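PDB 3LXZ: glutathione S-transferase family protein from Pseudomonas putida, which probably conjugates reduced glutathione to a wide range of hydrophobic electrophiles, as a transferase of the glutathione S-transferase superfamily. Local coordinates for residues P196-P199 against R200-A203; F85-A88 against K89-L93. All blocks are in the same frame, centred on the assembly; numbering follows the deposited sequence.

Contact 1: residues P196-P199 against R200-A203; sequences PHMP and RILA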
ATOM      1  N   PRO A 196     -25.173  11.342  -2.220  1.00 22.21           N
ATOM      2  CA  PRO A 196     -25.637  12.717  -1.982  1.00 22.58           C
ATOM      3  C   PRO A 196     -24.522  13.749  -1.794  1.00 21.73           C
ATOM      4  O   PRO A 196     -24.769  14.940  -1.950  1.00 20.92           O
ATOM      5  CB  PRO A 196     -26.461  12.608  -0.684  1.00 23.20           C
ATOM      6  CG  PRO A 196     -26.268  11.224  -0.174  1.00 24.61           C
ATOM      7  CD  PRO A 196     -25.817  10.372  -1.316  1.00 22.31           C
ATOM      8  N   HIS A 197     -23.312  13.291  -1.461  1.00 21.58           N
ATOM      9  CA  HIS A 197     -22.187  14.203  -1.231  1.00 21.29           C
ATOM     10  C   HIS A 197     -21.340  14.393  -2.480  1.00 21.18           C
ATOM     11  O   HIS A 197     -20.457  15.255  -2.505  1.00 20.72           O
ATOM     12  CB  HIS A 197     -21.329  13.728  -0.036  1.00 21.86           C
ATOM     13  CG  HIS A 197     -22.118  13.513   1.223  1.00 22.54           C
ATOM     14  ND1 HIS A 197     -22.554  14.555   2.014  1.00 24.32           N
ATOM     15  CD2 HIS A 197     -22.550  12.380   1.827  1.00 23.45           C
ATOM     16  CE1 HIS A 197     -23.224  14.071   3.049  1.00 23.55           C
ATOM     17  NE2 HIS A 197     -23.242  12.755   2.954  1.00 23.64           N
HETATM   18  N   MSE A 198     -21.631  13.614  -3.527  1.00 19.46           N
HETATM   19  CA  MSE A 198     -20.847  13.675  -4.740  1.00 20.36           C
HETATM   20  C   MSE A 198     -20.972  15.033  -5.448  1.00 21.41           C
HETATM   21  O   MSE A 198     -19.953  15.559  -5.914  1.00 20.98           O
HETATM   22  CB  MSE A 198     -21.157  12.487  -5.670  1.00 20.19           C
HETATM   23  CG  MSE A 198     -20.191  12.280  -6.775  1.00 20.37           C
HETATM   24 SE   MSE A 198     -18.378  11.824  -6.102  1.00 24.84          SE
HETATM   25  CE  MSE A 198     -18.837  10.369  -4.959  1.00 20.96           C
ATOM     26  N   PRO A 199     -22.202  15.621  -5.527  1.00 21.78           N
ATOM     27  CA  PRO A 199     -22.237  16.935  -6.193  1.00 22.20           C
ATOM     28  C   PRO A 199     -21.245  17.964  -5.597  1.00 22.09           C
ATOM     29  O   PRO A 199     -20.557  18.651  -6.357  1.00 22.20           O
ATOM     30  CB  PRO A 199     -23.709  17.383  -6.023  1.00 22.85           C
ATOM     31  CG  PRO A 199     -24.487  16.063  -5.993  1.00 23.31           C
ATOM     32  CD  PRO A 199     -23.555  15.078  -5.281  1.00 22.33           C
ATOM     33  N   ARG A 200     -21.160  18.041  -4.268  1.00 22.21           N
ATOM     34  CA  ARG A 200     -20.214  18.918  -3.578  1.00 22.16           C
ATOM     35  C   ARG A 200     -18.739  18.585  -3.900  1.00 21.18           C
ATOM     36  O   ARG A 200     -17.940  19.475  -4.167  1.00 20.62           O
ATOM     37  CB  ARG A 200     -20.467  18.869  -2.076  1.00 22.87           C
ATOM     38  CG  ARG A 200     -19.253  19.101  -1.190  1.00 26.83           C
ATOM     39  CD  ARG A 200     -19.151  20.530  -0.699  1.00 31.06           C
ATOM     40  NE  ARG A 200     -17.885  20.748   0.014  1.00 33.15           N
ATOM     41  CZ  ARG A 200     -17.726  20.700   1.342  1.00 34.55           C
ATOM     42  NH1 ARG A 200     -18.755  20.450   2.158  1.00 30.55           N
ATOM     43  NH2 ARG A 200     -16.514  20.911   1.862  1.00 34.30           N
ATOM     44  N   ILE A 201     -18.400  17.301  -3.920  1.00 20.27           N
ATOM     45  CA  ILE A 201     -17.051  16.898  -4.289  1.00 19.58           C
ATOM     46  C   ILE A 201     -16.695  17.309  -5.703  1.00 18.73           C
ATOM     47  O   ILE A 201     -15.617  17.848  -5.954  1.00 18.95           O
ATOM     48  CB  ILE A 201     -16.834  15.397  -4.049  1.00 20.08           C
ATOM     49  CG1 ILE A 201     -16.643  15.192  -2.557  1.00 20.99           C
ATOM     50  CG2 ILE A 201     -15.587  14.934  -4.781  1.00 20.39           C
ATOM     51  CD1 ILE A 201     -17.006  13.797  -2.077  1.00 23.79           C
ATOM     52  N   LEU A 202     -17.604  17.078  -6.638  1.00 18.40           N
ATOM     53  CA  LEU A 202     -17.317  17.391  -8.007  1.00 18.38           C
ATOM     54  C   LEU A 202     -17.325  18.898  -8.298  1.00 18.65           C
ATOM     55  O   LEU A 202     -16.570  19.373  -9.147  1.00 18.24           O
ATOM     56  CB  LEU A 202     -18.250  16.638  -8.954  1.00 19.27           C
ATOM     57  CG  LEU A 202     -18.200  15.109  -8.842  1.00 20.80           C
ATOM     58  CD1 LEU A 202     -19.217  14.537  -9.805  1.00 21.34           C
ATOM     59  CD2 LEU A 202     -16.778  14.593  -9.158  1.00 23.21           C
ATOM     60  N   ALA A 203     -18.168  19.635  -7.577  1.00 18.26           N
ATOM     61  CA  ALA A 203     -18.249  21.097  -7.696  1.00 20.15           C
ATOM     62  C   ALA A 203     -16.945  21.736  -7.186  1.00 20.18           C
ATOM     63  O   ALA A 203     -16.369  22.620  -7.856  1.00 19.90           O
ATOM     64  CB  ALA A 203     -19.481  21.651  -6.915  1.00 20.79           C
TER
HETATM   65  O   HOH W   1     -23.184  17.277  -2.485  1.00 25.15           O

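Contact 2: residues F85-A88 against K89-L93; sequences FGQA and KVREL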
ATOM      1  N   PHE A  85     -12.707 -10.497  10.510  1.00 19.58           N
ATOM      2  CA  PHE A  85     -12.343 -11.011   9.197  1.00 18.42           C
ATOM      3  C   PHE A  85     -12.917 -10.120   8.083  1.00 18.14           C
ATOM      4  O   PHE A  85     -12.205  -9.756   7.122  1.00 17.56           O
ATOM      5  CB  PHE A  85     -12.724 -12.497   9.030  1.00 19.07           C
ATOM      6  CG  PHE A  85     -12.321 -13.078   7.703  1.00 19.37           C
ATOM      7  CD1 PHE A  85     -11.046 -13.625   7.543  1.00 22.30           C
ATOM      8  CD2 PHE A  85     -13.197 -13.070   6.628  1.00 20.83           C
ATOM      9  CE1 PHE A  85     -10.641 -14.154   6.277  1.00 22.46           C
ATOM     10  CE2 PHE A  85     -12.824 -13.607   5.383  1.00 22.47           C
ATOM     11  CZ  PHE A  85     -11.541 -14.148   5.217  1.00 23.98           C
ATOM     12  N   GLY A  86     -14.175  -9.733   8.223  1.00 17.21           N
ATOM     13  CA  GLY A  86     -14.798  -8.792   7.284  1.00 17.79           C
ATOM     14  C   GLY A  86     -14.069  -7.460   7.136  1.00 17.36           C
ATOM     15  O   GLY A  86     -13.899  -6.964   5.995  1.00 16.63           O
ATOM     16  N   GLN A  87     -13.621  -6.885   8.267  1.00 15.89           N
ATOM     17  CA  GLN A  87     -12.779  -5.670   8.215  1.00 16.22           C
ATOM     18  C   GLN A  87     -11.487  -5.876   7.421  1.00 15.90           C
ATOM     19  O   GLN A  87     -11.112  -5.031   6.604  1.00 14.05           O
ATOM     20  CB  GLN A  87     -12.485  -5.128   9.605  1.00 16.89           C
ATOM     21  CG  GLN A  87     -13.757  -4.836  10.415  1.00 17.30           C
ATOM     22  CD  GLN A  87     -13.458  -4.063  11.677  1.00 21.19           C
ATOM     23  OE1 GLN A  87     -12.296  -3.921  12.073  1.00 22.32           O
ATOM     24  NE2 GLN A  87     -14.498  -3.536  12.308  1.00 17.76           N
ATOM     25  N   ALA A  88     -10.809  -7.004   7.659  1.00 15.48           N
ATOM     26  CA  ALA A  88      -9.582  -7.292   6.926  1.00 16.21           C
ATOM     27  C   ALA A  88      -9.871  -7.501   5.449  1.00 16.40           C
ATOM     28  O   ALA A  88      -9.083  -7.059   4.606  1.00 15.15           O
ATOM     29  CB  ALA A  88      -8.842  -8.514   7.537  1.00 16.17           C
ATOM     30  N   LYS A  89     -11.026  -8.087   5.117  1.00 16.39           N
ATOM     31  CA  LYS A  89     -11.406  -8.259   3.710  1.00 16.79           C
ATOM     32  C   LYS A  89     -11.647  -6.915   3.020  1.00 16.18           C
ATOM     33  O   LYS A  89     -11.225  -6.735   1.880  1.00 16.10           O
ATOM     34  CB  LYS A  89     -12.637  -9.175   3.558  1.00 17.83           C
ATOM     35  CG  LYS A  89     -12.312 -10.651   3.732  1.00 21.05           C
ATOM     36  CD  LYS A  89     -11.315 -11.170   2.658  1.00 25.77           C
ATOM     37  CE  LYS A  89     -11.885 -11.107   1.273  1.00 27.16           C
ATOM     38  NZ  LYS A  89     -11.112 -12.000   0.334  1.00 27.35           N
ATOM     39  N   VAL A  90     -12.263  -5.966   3.721  1.00 15.14           N
ATOM     40  CA  VAL A  90     -12.389  -4.583   3.180  1.00 15.08           C
ATOM     41  C   VAL A  90     -11.005  -4.015   2.924  1.00 15.00           C
ATOM     42  O   VAL A  90     -10.725  -3.449   1.845  1.00 14.35           O
ATOM     43  CB  VAL A  90     -13.106  -3.660   4.140  1.00 14.69           C
ATOM     44  CG1 VAL A  90     -12.973  -2.175   3.695  1.00 15.45           C
ATOM     45  CG2 VAL A  90     -14.582  -4.049   4.202  1.00 17.83           C
ATOM     46  N   ARG A  91     -10.132  -4.151   3.921  1.00 14.05           N
ATOM     47  CA  ARG A  91      -8.772  -3.611   3.788  1.00 15.23           C
ATOM     48  C   ARG A  91      -7.936  -4.272   2.703  1.00 15.34           C
ATOM     49  O   ARG A  91      -7.152  -3.592   2.026  1.00 14.72           O
ATOM     50  CB  ARG A  91      -8.059  -3.622   5.126  1.00 15.64           C
ATOM     51  CG  ARG A  91      -8.686  -2.593   6.077  1.00 16.11           C
ATOM     52  CD  ARG A  91      -8.231  -2.749   7.507  1.00 18.84           C
ATOM     53  NE  ARG A  91      -8.720  -1.647   8.312  1.00 17.41           N
ATOM     54  CZ  ARG A  91      -9.385  -1.771   9.463  1.00 17.42           C
ATOM     55  NH1 ARG A  91      -9.642  -2.958   9.982  1.00 18.52           N
ATOM     56  NH2 ARG A  91      -9.795  -0.684  10.095  1.00 21.47           N
ATOM     57  N   GLU A  92      -8.080  -5.591   2.554  1.00 14.96           N
ATOM     58  CA  GLU A  92      -7.479  -6.322   1.406  1.00 14.94           C
ATOM     59  C   GLU A  92      -7.952  -5.760   0.051  1.00 15.17           C
ATOM     60  O   GLU A  92      -7.146  -5.430  -0.832  1.00 14.10           O
ATOM     61  CB  GLU A  92      -7.747  -7.823   1.514  1.00 15.52           C
ATOM     62  CG  GLU A  92      -7.095  -8.666   0.427  1.00 16.11           C
ATOM     63  CD  GLU A  92      -7.720 -10.053   0.331  1.00 21.46           C
ATOM     64  OE1 GLU A  92      -8.977 -10.167   0.406  1.00 22.42           O
ATOM     65  OE2 GLU A  92      -6.953 -11.040   0.175  1.00 21.46           O
ATOM     66  N   LEU A  93      -9.263  -5.648  -0.125  1.00 13.92           N
ATOM     67  CA  LEU A  93      -9.786  -5.027  -1.334  1.00 15.06           C
ATOM     68  C   LEU A  93      -9.336  -3.571  -1.573  1.00 14.14           C
ATOM     69  O   LEU A  93      -8.942  -3.201  -2.705  1.00 14.10           O
ATOM     70  CB  LEU A  93     -11.333  -5.125  -1.324  1.00 15.28           C
ATOM     71  CG  LEU A  93     -11.828  -6.555  -1.612  1.00 18.04           C
ATOM     72  CD1 LEU A  93     -13.287  -6.744  -1.132  1.00 16.49           C
ATOM     73  CD2 LEU A  93     -11.730  -6.938  -3.090  1.00 17.06           C
TER
HETATM   74  O   HOH W   2     -10.928  -1.747  12.694  1.00 24.13           O

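Contact 1: residues P196-P199 against R200-A203
The flat groups that meet here are peptide groups. In the plane of the His197 carbonyl, Ile201 N donates to His197 O at 3.2 Å, and the CD1 methyl of Ile201 comes within 3.8 Å of that same oxygen. The donor of Ala203, by contrast, is tilted 21° from the carbonyl plane of Pro199, with Ala203 N 2.9 Å from Pro199 O. Between these two, Leu202 N donates to Met198 O at 2.9 Å, almost in line with the C=O bond (171° at the oxygen). The beginning of the helix is thus held by three successive i to i+4 bonds. One step earlier the direct bond is replaced by a water, which donates to Pro196 O at 2.9 Å and accepts from Arg200 N at 2.8 Å. Pro199, with no N-H to offer, suits this opening turn.

Met198, a selenomethionine, turns its CG anti to its own N (chi1 -166°), which brings CG to 3.9 Å from Leu202 CD1, the two chains meeting at a slant. The bend at chi2 then places SE 4.4 Å from Ile201 CG2. Arg200 sends its guanidinium away from residues 196-199, to salt bridges with Asp204 one turn on and with Glu30 of strand 28-32.

In the fold, this stretch leads into the C-terminal helix 198-218. Met198 and Ile201 are both buried against Phe161 of helix 154-174, in their own domain; on helix 12-23 of the thioredoxin-like N-terminal domain, Met198 touches Leu19 and Ile201 touches Asn15, so the turn packs between these two helices.

Contact 2: residues F85-A88 against K89-L93
Gln87 OE1, 3.5 Å from Arg91 NH1, is gripped by two hydrogen bonds: a water donates to it at 2.6 Å, and Gln72 NE2 of the second subunit donates as well. The water links the two side chains, lying in the guanidinium plane at its edge and accepting from Arg91 NH2 at 3.0 Å. The amide and guanidinium planes stand 80° apart, and other partners fix both groups: Gln87 NE2 donates to Pro81 O, and Arg91 NE pairs with Asp68.

On another side of the helix, Phe85 and Lys89 run side by side. The first lysine torsion (chi1 -77°) sets CG 3.4 Å from Phe85 CE2, and bends at chi2 and chi3 then lead NZ to a salt bridge with Glu92 OE1 at 2.8 Å, through the syn lone pair. Asn140 bonds to both NZ and OE1. An alanine in place of Lys89 would probably leave Glu92 OE1 without its cationic partner and take away the methylene groups that lie against Phe85 CE2 and CZ.

Four i to i+4 backbone bonds join residues 85-88 to 89-92, the shortest from Glu92 N to Ala88 O at 2.7 Å. Phe85 also meets His57, and Glu92 OE2 bonds to Ser61, both of the second subunit. This arrangement belongs to the first long helix of the all-helical GST C-terminal domain, here packed into the dimer interface.

Both contacts are opening stretches of long helices in the C-terminal domain, but of different helices: contact 1 leads into 198-218, contact 2 lies near the start of 84-106. Their centres are 27 Å apart and their nearest atoms about 16 Å, so they do not touch, yet both pack on helix 154-174, through Met198 and Ile201 in one and Val90 and Leu93 in the other. Contact 1 buries these two while its other residues are mostly exposed. In contact 2 none is fully exposed, in part because the second subunit packs on it. Contact 1 pairs its charges within one chain; contact 2 adds to its apolar side a polar network, two of whose bonds reach the second subunit.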